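Local coordinates for protein glutathione transferase (Leptospira interrogans serovar Lai, PDB 3UBK) that probably acts as a glutathione transferase, binding glutathione in its thioredoxin-like domain for conjugation to other compounds, at residues 11-16 with 102-107; 17-22 with 27-32; 52-55 with 60-63; 70-75 with 79-84. All coordinates share one frame; numbering follows the deposited sequence. Where two conformers were deposited one is given.

Overall arrangement
All four contacts fall between residues 11 and 107, and interaction 1 closes the loop within which the other three follow in series. Interactions 1 and 2 share helix 13-25, their centres about 17 Å apart: the first joins this helix to helix 86-111 of the C-terminal part, the second to strand 29-32. Interaction 3 is the hairpin at the opposite edge of the same mixed sheet, its centre about 11 Å from that of interaction 2. Interaction 4 lies in the connection from helix 64-74 to helix 86-111, its centre about 22 Å from that of interaction 1. Interactions 2 and 3 thus lie within the thioredoxin-like domain, interaction 4 in the linker, and interaction 1 joins the two domains directly.

Interaction 1: residues 11-16 with 102-107; sequences ISNYVN and YLDIPA
D104 of helix 86-111 faces N13 and Y14 at the start of helix 13-25, and these three residues make up nearly all of the contact, which buries 111 Å² in total. The backbones are well separated, with CA of N13 and CA of D104 9.6 Å apart, so side-chain ends alone bridge the gap. The chi1 of D104, -170°, swings the carboxylate away from its own backbone N and across toward the other helix. There D104 OD2 lies 3.0 Å from Y14 OH, approaching the phenol obliquely, with ring and carboxylate planes 64° apart. The amide plane of N13 stands 71° from the carboxylate.

S12 is the N-cap of helix 13-25, its OG accepting from V15 N at 3.2 Å and, weakly, from Y14 N. D104 OD1 is hydrogen-bonded to Y111 OH, while R108 makes a long, weak ion pair with OD2. H161 meets the Y14 ring edge-to-face. Y14 also lies near S64, a glutathione-binding residue. The chemistry implies a buried polar junction between the two domains: with Y111 OH at OD1, and Y14 OH close to OD2 and R108 at longer range, the cost of burying the carboxylate is probably eased.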
loop_
_atom_site.group_PDB
_atom_site.type_symbol
_atom_site.label_atom_id
_atom_site.label_comp_id
_atom_site.label_asym_id
_atom_site.label_seq_id
_atom_site.Cartn_x
_atom_site.Cartn_y
_atom_site.Cartn_z
ATOM N N ILE A 11 9.814 -15.502 -9.603
ATOM C CA ILE A 11 8.499 -16.078 -9.356
ATOM C C ILE A 11 7.628 -15.190 -8.466
ATOM O O ILE A 11 6.422 -15.412 -8.365
ATOM C CB ILE A 11 8.558 -17.496 -8.734
ATOM C CG1 ILE A 11 9.475 -17.515 -7.511
ATOM C CG2 ILE A 11 8.977 -18.540 -9.780
ATOM C CD1 ILE A 11 9.338 -18.783 -6.682
ATOM N N SER A 12 8.234 -14.197 -7.818
ATOM C CA SER A 12 7.463 -13.242 -7.015
ATOM C C SER A 12 6.813 -12.153 -7.872
ATOM O O SER A 12 7.491 -11.465 -8.650
ATOM C CB SER A 12 8.346 -12.595 -5.946
ATOM O OG SER A 12 7.684 -11.454 -5.402
ATOM N N ASN A 13 5.506 -11.962 -7.728
ATOM C CA ASN A 13 4.864 -10.876 -8.456
ATOM C C ASN A 13 5.292 -9.465 -8.004
ATOM O O ASN A 13 5.281 -8.519 -8.803
ATOM C CB ASN A 13 3.339 -11.028 -8.512
ATOM C CG ASN A 13 2.734 -11.448 -7.188
ATOM O OD1 ASN A 13 1.597 -11.084 -6.886
ATOM N ND2 ASN A 13 3.484 -12.208 -6.389
ATOM N N TYR A 14 5.682 -9.325 -6.739
ATOM C CA TYR A 14 6.192 -8.043 -6.244
ATOM C C TYR A 14 7.579 -7.726 -6.802
ATOM O O TYR A 14 7.885 -6.574 -7.084
ATOM C CB TYR A 14 6.178 -8.004 -4.710
ATOM C CG TYR A 14 4.745 -8.008 -4.214
ATOM C CD1 TYR A 14 4.091 -9.199 -3.922
ATOM C CD2 TYR A 14 4.025 -6.824 -4.114
ATOM C CE1 TYR A 14 2.758 -9.205 -3.501
ATOM C CE2 TYR A 14 2.699 -6.822 -3.692
ATOM C CZ TYR A 14 2.073 -8.021 -3.390
ATOM O OH TYR A 14 0.754 -8.039 -2.987
ATOM N N VAL A 15 8.409 -8.750 -6.963
ATOM C CA VAL A 15 9.696 -8.578 -7.641
ATOM C C VAL A 15 9.419 -8.158 -9.079
ATOM O O VAL A 15 10.005 -7.196 -9.603
ATOM C CB VAL A 15 10.536 -9.899 -7.601
ATOM C CG1 VAL A 15 11.756 -9.809 -8.511
ATOM C CG2 VAL A 15 10.950 -10.213 -6.173
ATOM N N ASN A 16 8.489 -8.853 -9.717
ATOM C CA ASN A 16 8.198 -8.588 -11.110
ATOM C C ASN A 16 7.606 -7.209 -11.333
ATOM O O ASN A 16 7.910 -6.564 -12.333
ATOM C CB ASN A 16 7.311 -9.685 -11.706
ATOM C CG ASN A 16 8.069 -10.975 -11.876
ATOM O OD1 ASN A 16 9.297 -10.967 -11.897
ATOM N ND2 ASN A 16 7.359 -12.083 -11.972
ATOM N N TYR A 102 -6.900 -5.204 -2.888
ATOM C CA TYR A 102 -8.218 -5.767 -2.966
ATOM C C TYR A 102 -8.338 -6.926 -3.941
ATOM O O TYR A 102 -9.349 -7.569 -3.993
ATOM C CB TYR A 102 -9.220 -4.683 -3.317
ATOM C CG TYR A 102 -9.084 -3.450 -2.486
ATOM C CD1 TYR A 102 -9.016 -3.516 -1.132
ATOM C CD2 TYR A 102 -9.032 -2.222 -3.064
ATOM C CE1 TYR A 102 -8.897 -2.401 -0.389
ATOM C CE2 TYR A 102 -8.916 -1.116 -2.338
ATOM C CZ TYR A 102 -8.833 -1.201 -1.004
ATOM O OH TYR A 102 -8.707 -0.067 -0.283
ATOM N N LEU A 103 -7.309 -7.179 -4.723
ATOM C CA LEU A 103 -7.319 -8.328 -5.626
ATOM C C LEU A 103 -6.292 -9.383 -5.250
ATOM O O LEU A 103 -6.631 -10.561 -5.124
ATOM C CB LEU A 103 -7.144 -7.906 -7.081
ATOM C CG LEU A 103 -8.302 -7.129 -7.707
ATOM C CD1 LEU A 103 -7.991 -6.836 -9.155
ATOM C CD2 LEU A 103 -9.623 -7.900 -7.583
ATOM N N ASP A 104 -5.042 -8.971 -5.056
ATOM C CA ASP A 104 -3.974 -9.940 -4.812
ATOM C C ASP A 104 -3.902 -10.471 -3.388
ATOM O O ASP A 104 -3.618 -11.654 -3.176
ATOM C CB ASP A 104 -2.602 -9.383 -5.193
ATOM C CG ASP A 104 -1.534 -10.451 -5.179
ATOM O OD1 ASP A 104 -1.650 -11.401 -5.982
ATOM O OD2 ASP A 104 -0.599 -10.353 -4.362
ATOM N N ILE A 105 -4.110 -9.600 -2.409
ATOM C CA ILE A 105 -4.033 -10.041 -1.025
ATOM C C ILE A 105 -5.096 -11.109 -0.752
ATOM O O ILE A 105 -4.799 -12.161 -0.184
ATOM C CB ILE A 105 -4.146 -8.867 -0.041
ATOM C CG1 ILE A 105 -2.844 -8.057 -0.057
ATOM C CG2 ILE A 105 -4.415 -9.378 1.376
ATOM C CD1 ILE A 105 -2.795 -6.967 0.996
ATOM N N PRO A 106 -6.341 -10.837 -1.159
ATOM C CA PRO A 106 -7.402 -11.837 -1.066
ATOM C C PRO A 106 -7.029 -13.124 -1.802
ATOM O O PRO A 106 -7.078 -14.208 -1.214
ATOM C CB PRO A 106 -8.591 -11.151 -1.752
ATOM C CG PRO A 106 -8.358 -9.689 -1.526
ATOM C CD PRO A 106 -6.853 -9.503 -1.531
ATOM N N ALA A 107 -6.654 -12.999 -3.074
ATOM C CA ALA A 107 -6.260 -14.149 -3.891
ATOM C C ALA A 107 -5.156 -15.005 -3.269
ATOM O O ALA A 107 -5.101 -16.214 -3.502
ATOM C CB ALA A 107 -5.858 -13.701 -5.297
#

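Interaction 2: residues 17-22 with 27-32; sequences KVKLGI and LEYEQI
K19 and Q31 meet at about a right angle, the lysine reaching out from helix 13-25 and the glutamine from strand 29-32. Both chains run extended, and K19 NZ donates to Q31 OE1 at 2.7 Å. The ammonium lies in the carbonyl plane on a lone pair of OE1, at a C=O...N angle of 131°. On its way to Q31 the lysine chain passes the hydroxyl end of Y29, crossing that side chain at about a right angle, with K19 CE 3.6 Å from Y29 OH.

The apolar half of the contact is I22 against the same ring. I22 CG2 comes within 3.4 Å of Y29 CD1, approaching obliquely, and it also lies 3.9 Å from L27 CB. Y29 CG sits between the backbone N and the carbonyl carbon (chi1 67°), turning the ring toward the helix, where its hydroxyl end meets K19 and its CD1 meets I22. At the end of the helix segment, L27 N donates to I22 O at 3.0 Å, tying the start of segment 27-32 back to the helix.

K19 NZ also forms a salt bridge with D204, and Q31 NE2 is held by G8 O and S10 OG, so both polar ends have further partners. The axes of the helix and strand segments are 11.0 Å apart and nearly antiparallel, at 164°. This is the return from helix to strand in the beta-alpha-beta unit 4-7, 13-25, 29-32, the opening motif of the thioredoxin-like domain of glutathione transferases.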
loop_
_atom_site.group_PDB
_atom_site.type_symbol
_atom_site.label_atom_id
_atom_site.label_comp_id
_atom_site.label_asym_id
_atom_site.label_seq_id
_atom_site.Cartn_x
_atom_site.Cartn_y
_atom_site.Cartn_z
ATOM N N LYS A 17 6.751 -6.765 -10.414
ATOM C CA LYS A 17 6.258 -5.392 -10.438
ATOM C C LYS A 17 7.424 -4.384 -10.556
ATOM O O LYS A 17 7.402 -3.475 -11.386
ATOM C CB LYS A 17 5.433 -5.127 -9.170
ATOM C CG LYS A 17 5.062 -3.664 -8.898
ATOM C CD LYS A 17 4.480 -3.592 -7.473
ATOM C CE LYS A 17 4.132 -2.201 -7.011
ATOM N NZ LYS A 17 3.867 -2.252 -5.522
ATOM N N VAL A 18 8.437 -4.543 -9.715
ATOM C CA VAL A 18 9.598 -3.640 -9.727
ATOM C C VAL A 18 10.416 -3.798 -11.022
ATOM O O VAL A 18 10.845 -2.817 -11.654
ATOM C CB VAL A 18 10.510 -3.869 -8.495
ATOM C CG1 VAL A 18 11.836 -3.121 -8.653
ATOM C CG2 VAL A 18 9.794 -3.441 -7.185
ATOM N N LYS A 19 10.606 -5.043 -11.428
ATOM C CA LYS A 19 11.378 -5.368 -12.625
ATOM C C LYS A 19 10.782 -4.730 -13.887
ATOM O O LYS A 19 11.511 -4.239 -14.761
ATOM C CB LYS A 19 11.418 -6.897 -12.746
ATOM C CG LYS A 19 12.573 -7.478 -13.484
ATOM C CD LYS A 19 12.682 -8.975 -13.172
ATOM C CE LYS A 19 13.332 -9.700 -14.326
ATOM N NZ LYS A 19 13.506 -11.159 -14.055
ATOM N N LEU A 20 9.452 -4.743 -13.998
ATOM C CA LEU A 20 8.783 -4.099 -15.116
ATOM C C LEU A 20 9.139 -2.607 -15.236
ATOM O O LEU A 20 9.354 -2.078 -16.349
ATOM C CB LEU A 20 7.257 -4.257 -14.987
ATOM C CG LEU A 20 6.669 -5.639 -15.271
ATOM C CD1 LEU A 20 5.245 -5.804 -14.660
ATOM C CD2 LEU A 20 6.663 -5.907 -16.779
ATOM N N GLY A 21 9.181 -1.925 -14.095
ATOM C CA GLY A 21 9.509 -0.497 -14.066
ATOM C C GLY A 21 10.957 -0.246 -14.445
ATOM O O GLY A 21 11.243 0.647 -15.230
ATOM N N ILE A 22 11.868 -1.040 -13.889
ATOM C CA ILE A 22 13.298 -0.933 -14.216
ATOM C C ILE A 22 13.539 -1.159 -15.715
ATOM O O ILE A 22 14.250 -0.386 -16.367
ATOM C CB ILE A 22 14.133 -1.941 -13.390
ATOM C CG1 ILE A 22 14.215 -1.505 -11.917
ATOM C CG2 ILE A 22 15.561 -2.101 -13.961
ATOM C CD1 ILE A 22 14.755 -2.610 -10.944
ATOM N N LEU A 27 16.841 0.874 -17.324
ATOM C CA LEU A 27 17.912 0.940 -16.338
ATOM C C LEU A 27 18.689 -0.374 -16.329
ATOM O O LEU A 27 18.111 -1.434 -16.547
ATOM C CB LEU A 27 17.346 1.188 -14.937
ATOM C CG LEU A 27 16.592 2.506 -14.726
ATOM C CD1 LEU A 27 15.859 2.532 -13.385
ATOM C CD2 LEU A 27 17.554 3.666 -14.822
ATOM N N GLU A 28 19.988 -0.307 -16.066
ATOM C CA GLU A 28 20.776 -1.516 -15.847
ATOM C C GLU A 28 20.669 -1.974 -14.395
ATOM O O GLU A 28 20.728 -1.161 -13.473
ATOM C CB GLU A 28 22.245 -1.274 -16.177
ATOM C CG GLU A 28 22.516 -0.974 -17.642
ATOM C CD GLU A 28 23.974 -0.639 -17.897
ATOM O OE1 GLU A 28 24.823 -0.973 -17.039
ATOM O OE2 GLU A 28 24.269 -0.040 -18.952
ATOM N N TYR A 29 20.535 -3.280 -14.196
ATOM C CA TYR A 29 20.410 -3.833 -12.853
ATOM C C TYR A 29 20.956 -5.258 -12.838
ATOM O O TYR A 29 21.098 -5.887 -13.887
ATOM C CB TYR A 29 18.935 -3.860 -12.445
ATOM C CG TYR A 29 18.129 -4.826 -13.270
ATOM C CD1 TYR A 29 17.825 -4.545 -14.600
ATOM C CD2 TYR A 29 17.676 -6.026 -12.731
ATOM C CE1 TYR A 29 17.096 -5.424 -15.370
ATOM C CE2 TYR A 29 16.943 -6.917 -13.496
ATOM C CZ TYR A 29 16.659 -6.613 -14.812
ATOM O OH TYR A 29 15.932 -7.490 -15.581
ATOM N N GLU A 30 21.272 -5.761 -11.652
ATOM C CA GLU A 30 21.482 -7.191 -11.497
ATOM C C GLU A 30 20.417 -7.758 -10.573
ATOM O O GLU A 30 20.111 -7.177 -9.531
ATOM C CB GLU A 30 22.880 -7.499 -10.965
ATOM C CG GLU A 30 23.901 -7.744 -12.084
ATOM C CD GLU A 30 25.170 -8.424 -11.595
ATOM O OE1 GLU A 30 25.372 -8.510 -10.361
ATOM O OE2 GLU A 30 25.964 -8.870 -12.454
ATOM N N GLN A 31 19.833 -8.879 -10.968
ATOM C CA GLN A 31 18.862 -9.538 -10.116
ATOM C C GLN A 31 19.541 -10.653 -9.326
ATOM O O GLN A 31 20.177 -11.540 -9.903
ATOM C CB GLN A 31 17.707 -10.087 -10.947
ATOM C CG GLN A 31 16.596 -10.697 -10.128
ATOM C CD GLN A 31 15.439 -11.163 -10.995
ATOM O OE1 GLN A 31 15.471 -11.025 -12.225
ATOM N NE2 GLN A 31 14.409 -11.715 -10.363
ATOM N N ILE A 32 19.408 -10.584 -8.005
ATOM C CA ILE A 32 19.996 -11.563 -7.100
ATOM C C ILE A 32 18.890 -12.451 -6.583
ATOM O O ILE A 32 18.021 -12.007 -5.833
ATOM C CB ILE A 32 20.707 -10.887 -5.914
ATOM C CG1 ILE A 32 21.778 -9.923 -6.431
ATOM C CG2 ILE A 32 21.320 -11.936 -4.973
ATOM C CD1 ILE A 32 22.648 -10.534 -7.509
#

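Interaction 3: residues 52-55 with 60-63; sequences PVLE and FIFE
I61 O receives the N-H of L54 at 2.7 Å, the shortest bond between these strands, and V53 CA adds a CA-H...O contact to the same oxygen at 3.3 Å. In return I61 N donates to L54 O at 2.8 Å, making L54 and I61 an antiparallel hydrogen-bonded pair. E55 and F60 form the adjoining non-hydrogen-bonded pair.

The side chains of E55 and F60 lie side by side and point the same way. E55, fully extended, runs along the F60 ring until CD is 3.5 Å from F60 CE2, with carboxylate and ring planes 38° apart. H7 supplies the hydrogen bond to E55 OE1. V53 CG1 reaches the ring at its edge and lies 4.0 Å from F60 CB. Beyond the paired residues, a water donates to both P52 O and F62 O. P52, after its cis peptide bond, is the cis-proline of the thioredoxin-like fold, next to glutathione-binding I51.

Strands 53-56 and 59-61 form the beta hairpin at the edge of that sheet, with 53-56 lying between 4-7 and 59-61. L54 and I61 pack on I67 of helix 64-74, while P52 touches helix 13-25. E94 of the second subunit accepts from F62 N, so the hairpin's end meets the dimer interface.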
loop_
_atom_site.group_PDB
_atom_site.type_symbol
_atom_site.label_atom_id
_atom_site.label_comp_id
_atom_site.label_asym_id
_atom_site.label_seq_id
_atom_site.Cartn_x
_atom_site.Cartn_y
_atom_site.Cartn_z
ATOM N N PRO A 52 10.633 -7.933 -3.004
ATOM C CA PRO A 52 11.988 -7.521 -3.372
ATOM C C PRO A 52 12.636 -6.544 -2.397
ATOM O O PRO A 52 11.951 -5.849 -1.633
ATOM C CB PRO A 52 11.766 -6.787 -4.708
ATOM C CG PRO A 52 10.432 -6.163 -4.525
ATOM C CD PRO A 52 9.624 -7.242 -3.827
ATOM N N VAL A 53 13.963 -6.499 -2.444
ATOM C CA VAL A 53 14.722 -5.436 -1.813
ATOM C C VAL A 53 15.567 -4.801 -2.904
ATOM O O VAL A 53 16.205 -5.512 -3.686
ATOM C CB VAL A 53 15.670 -5.964 -0.721
ATOM C CG1 VAL A 53 16.334 -4.814 0.013
ATOM C CG2 VAL A 53 14.923 -6.859 0.263
ATOM N N LEU A 54 15.566 -3.470 -2.972
ATOM C CA LEU A 54 16.446 -2.756 -3.888
ATOM C C LEU A 54 17.699 -2.317 -3.151
ATOM O O LEU A 54 17.631 -1.747 -2.049
ATOM C CB LEU A 54 15.754 -1.527 -4.477
ATOM C CG LEU A 54 16.537 -0.741 -5.540
ATOM C CD1 LEU A 54 16.277 -1.332 -6.915
ATOM C CD2 LEU A 54 16.132 0.724 -5.514
ATOM N N GLU A 55 18.852 -2.588 -3.747
ATOM C CA GLU A 55 20.111 -2.119 -3.175
ATOM C C GLU A 55 20.779 -1.129 -4.124
ATOM O O GLU A 55 20.943 -1.409 -5.313
ATOM C CB GLU A 55 21.050 -3.299 -2.896
ATOM C CG GLU A 55 22.431 -2.892 -2.409
ATOM C CD GLU A 55 23.366 -4.088 -2.210
ATOM O OE1 GLU A 55 22.927 -5.227 -2.443
ATOM O OE2 GLU A 55 24.536 -3.883 -1.835
ATOM N N PHE A 60 19.465 0.172 1.280
ATOM C CA PHE A 60 18.445 -0.797 0.932
ATOM C C PHE A 60 17.041 -0.246 1.070
ATOM O O PHE A 60 16.723 0.391 2.066
ATOM C CB PHE A 60 18.590 -2.046 1.816
ATOM C CG PHE A 60 19.922 -2.723 1.685
ATOM C CD1 PHE A 60 21.000 -2.316 2.464
ATOM C CD2 PHE A 60 20.114 -3.733 0.754
ATOM C CE1 PHE A 60 22.241 -2.930 2.335
ATOM C CE2 PHE A 60 21.354 -4.354 0.622
ATOM C CZ PHE A 60 22.417 -3.947 1.411
ATOM N N ILE A 61 16.193 -0.522 0.081
ATOM C CA ILE A 61 14.770 -0.195 0.170
ATOM C C ILE A 61 13.970 -1.489 0.006
ATOM O O ILE A 61 14.223 -2.255 -0.931
ATOM C CB ILE A 61 14.359 0.814 -0.923
ATOM C CG1 ILE A 61 15.174 2.100 -0.805
ATOM C CG2 ILE A 61 12.856 1.105 -0.841
ATOM C CD1 ILE A 61 14.990 3.046 -1.996
ATOM N N PHE A 62 13.017 -1.747 0.903
ATOM C CA PHE A 62 12.456 -3.110 1.025
ATOM C C PHE A 62 10.942 -3.259 0.892
ATOM O O PHE A 62 10.364 -4.241 1.381
ATOM C CB PHE A 62 12.873 -3.743 2.343
ATOM C CG PHE A 62 12.452 -2.944 3.537
ATOM C CD1 PHE A 62 11.136 -2.976 3.975
ATOM C CD2 PHE A 62 13.365 -2.143 4.204
ATOM C CE1 PHE A 62 10.737 -2.231 5.082
ATOM C CE2 PHE A 62 12.972 -1.386 5.308
ATOM C CZ PHE A 62 11.650 -1.430 5.740
ATOM N N GLU A 63 10.291 -2.310 0.243
ATOM C CA GLU A 63 8.869 -2.445 -0.077
ATOM C C GLU A 63 8.679 -2.007 -1.523
ATOM O O GLU A 63 9.162 -0.941 -1.913
ATOM C CB GLU A 63 8.022 -1.594 0.877
ATOM C CG GLU A 63 6.529 -1.891 0.828
ATOM C CD GLU A 63 5.808 -1.106 -0.251
ATOM O OE1 GLU A 63 5.061 -1.725 -1.037
ATOM O OE2 GLU A 63 5.992 0.128 -0.312
HETATM O O HOH W 1 9.547 -6.137 -0.292
#

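Interaction 4: residues 70-75 with 79-84; sequences FLDTIF and PKLIPE
D72, in the last turns of helix 64-74, faces the backbone of L81, the two CA atoms being 6.1 Å apart. The helix closes with F75 N bonded to L71 O, and F75 is the first residue to leave helical angles. Segment 79-84 has no regular structure and opens after a cis peptide bond before P79; its backbone turns at L81, presenting two successive N-H groups to the helix.

The D72 carboxylate takes both. L81 N donates to D72 OD1 at 2.8 Å with an N-H...O angle of 162°, and I82 N donates to D72 OD2 at 3.1 Å with an angle of 153°. Both donors approach from above the carboxylate plane, well out of it. The paired bonds probably restrict the rotation of the group. L81 crosses it obliquely, its CG 3.5 Å from D72 OD1, and I82 CB lies 3.6 Å from D72 OD2. A helix side chain thus receives two consecutive N-H groups of the linker between the thioredoxin-like domain and the helical C-terminal domain.

K25, at the end of helix 13-25, forms a salt bridge with D72 OD1 and hydrogen-bonds to F75 O and P79 O, binding this linker to a second helix. Further on, I82 and P83 pack on helix 86-111, L71 touches I22 of helix 13-25, and F70 meets W87 of the second subunit.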
loop_
_atom_site.group_PDB
_atom_site.type_symbol
_atom_site.label_atom_id
_atom_site.label_comp_id
_atom_site.label_asym_id
_atom_site.label_seq_id
_atom_site.Cartn_x
_atom_site.Cartn_y
_atom_site.Cartn_z
ATOM N N PHE A 70 10.716 5.542 -5.468
ATOM C CA PHE A 70 12.104 6.002 -5.359
ATOM C C PHE A 70 12.796 6.044 -6.735
ATOM O O PHE A 70 13.382 7.067 -7.126
ATOM C CB PHE A 70 12.856 5.086 -4.388
ATOM C CG PHE A 70 14.348 5.283 -4.386
ATOM C CD1 PHE A 70 14.934 6.251 -3.573
ATOM C CD2 PHE A 70 15.162 4.501 -5.200
ATOM C CE1 PHE A 70 16.331 6.439 -3.566
ATOM C CE2 PHE A 70 16.563 4.670 -5.195
ATOM C CZ PHE A 70 17.142 5.648 -4.368
ATOM N N LEU A 71 12.723 4.933 -7.464
ATOM C CA LEU A 71 13.344 4.852 -8.780
ATOM C C LEU A 71 12.781 5.914 -9.717
ATOM O O LEU A 71 13.522 6.508 -10.493
ATOM C CB LEU A 71 13.161 3.460 -9.405
ATOM C CG LEU A 71 13.995 2.363 -8.754
ATOM C CD1 LEU A 71 13.633 1.010 -9.354
ATOM C CD2 LEU A 71 15.490 2.672 -8.923
ATOM N N ASP A 72 11.478 6.168 -9.637
ATOM C CA ASP A 72 10.864 7.179 -10.487
ATOM C C ASP A 72 11.324 8.592 -10.118
ATOM O O ASP A 72 11.376 9.456 -10.977
ATOM C CB ASP A 72 9.332 7.115 -10.436
ATOM C CG ASP A 72 8.685 7.753 -11.649
ATOM O OD1 ASP A 72 9.073 7.397 -12.787
ATOM O OD2 ASP A 72 7.772 8.601 -11.480
ATOM N N THR A 73 11.657 8.814 -8.844
ATOM C CA THR A 73 12.133 10.108 -8.400
ATOM C C THR A 73 13.575 10.335 -8.875
ATOM O O THR A 73 13.889 11.355 -9.504
ATOM C CB THR A 73 12.072 10.210 -6.868
ATOM O OG1 THR A 73 10.703 10.153 -6.452
ATOM C CG2 THR A 73 12.712 11.522 -6.377
ATOM N N ILE A 74 14.455 9.380 -8.590
ATOM C CA ILE A 74 15.850 9.561 -8.977
ATOM C C ILE A 74 16.151 9.293 -10.452
ATOM O O ILE A 74 17.099 9.849 -10.990
ATOM C CB ILE A 74 16.844 8.775 -8.087
ATOM C CG1 ILE A 74 16.626 7.278 -8.201
ATOM C CG2 ILE A 74 16.763 9.231 -6.628
ATOM C CD1 ILE A 74 17.870 6.481 -7.798
ATOM N N PHE A 75 15.372 8.425 -11.094
ATOM C CA PHE A 75 15.520 8.196 -12.541
ATOM C C PHE A 75 14.247 8.578 -13.291
ATOM O O PHE A 75 13.492 7.696 -13.726
ATOM C CB PHE A 75 15.849 6.725 -12.816
ATOM C CG PHE A 75 17.176 6.275 -12.242
ATOM C CD1 PHE A 75 18.364 6.787 -12.738
ATOM C CD2 PHE A 75 17.229 5.335 -11.216
ATOM C CE1 PHE A 75 19.596 6.373 -12.217
ATOM C CE2 PHE A 75 18.449 4.910 -10.694
ATOM C CZ PHE A 75 19.637 5.429 -11.202
ATOM N N PRO A 79 9.468 5.851 -19.034
ATOM C CA PRO A 79 8.213 6.510 -18.713
ATOM C C PRO A 79 8.223 6.999 -17.279
ATOM O O PRO A 79 8.891 6.420 -16.395
ATOM C CB PRO A 79 7.184 5.382 -18.840
ATOM C CG PRO A 79 7.953 4.159 -18.376
ATOM C CD PRO A 79 9.352 4.380 -18.953
ATOM N N LYS A 80 7.472 8.062 -17.059
ATOM C CA LYS A 80 7.200 8.551 -15.725
ATOM C C LYS A 80 6.173 7.632 -15.085
ATOM O O LYS A 80 5.007 7.605 -15.502
ATOM C CB LYS A 80 6.666 9.976 -15.835
ATOM C CG LYS A 80 7.756 10.940 -16.310
ATOM C CD LYS A 80 7.231 12.325 -16.618
ATOM C CE LYS A 80 8.328 13.194 -17.248
ATOM N NZ LYS A 80 9.575 13.278 -16.408
ATOM N N LEU A 81 6.600 6.858 -14.094
ATOM C CA LEU A 81 5.699 5.903 -13.465
ATOM C C LEU A 81 4.590 6.634 -12.729
ATOM O O LEU A 81 3.475 6.142 -12.630
ATOM C CB LEU A 81 6.463 4.974 -12.523
ATOM C CG LEU A 81 7.613 4.223 -13.207
ATOM C CD1 LEU A 81 8.293 3.333 -12.200
ATOM C CD2 LEU A 81 7.089 3.397 -14.397
ATOM N N ILE A 82 4.907 7.825 -12.235
ATOM C CA ILE A 82 3.931 8.696 -11.599
ATOM C C ILE A 82 3.765 9.868 -12.540
ATOM O O ILE A 82 4.706 10.646 -12.717
ATOM C CB ILE A 82 4.453 9.271 -10.241
ATOM C CG1 ILE A 82 4.814 8.159 -9.249
ATOM C CG2 ILE A 82 3.436 10.216 -9.642
ATOM C CD1 ILE A 82 3.658 7.210 -8.947
ATOM N N PRO A 83 2.582 10.007 -13.153
ATOM C CA PRO A 83 2.372 11.112 -14.084
ATOM C C PRO A 83 2.580 12.475 -13.440
ATOM O O PRO A 83 2.348 12.651 -12.239
ATOM C CB PRO A 83 0.903 10.962 -14.480
ATOM C CG PRO A 83 0.623 9.505 -14.320
ATOM C CD PRO A 83 1.429 9.085 -13.114
ATOM N N GLU A 84 2.988 13.442 -14.257
ATOM C CA GLU A 84 3.211 14.806 -13.794
ATOM C C GLU A 84 1.904 15.469 -13.370
ATOM O O GLU A 84 1.866 16.211 -12.402
ATOM C CB GLU A 84 3.895 15.628 -14.888
ATOM C CG GLU A 84 5.337 15.183 -15.161
ATOM C CD GLU A 84 6.047 16.037 -16.209
ATOM O OE1 GLU A 84 5.766 17.253 -16.280
ATOM O OE2 GLU A 84 6.892 15.490 -16.957
#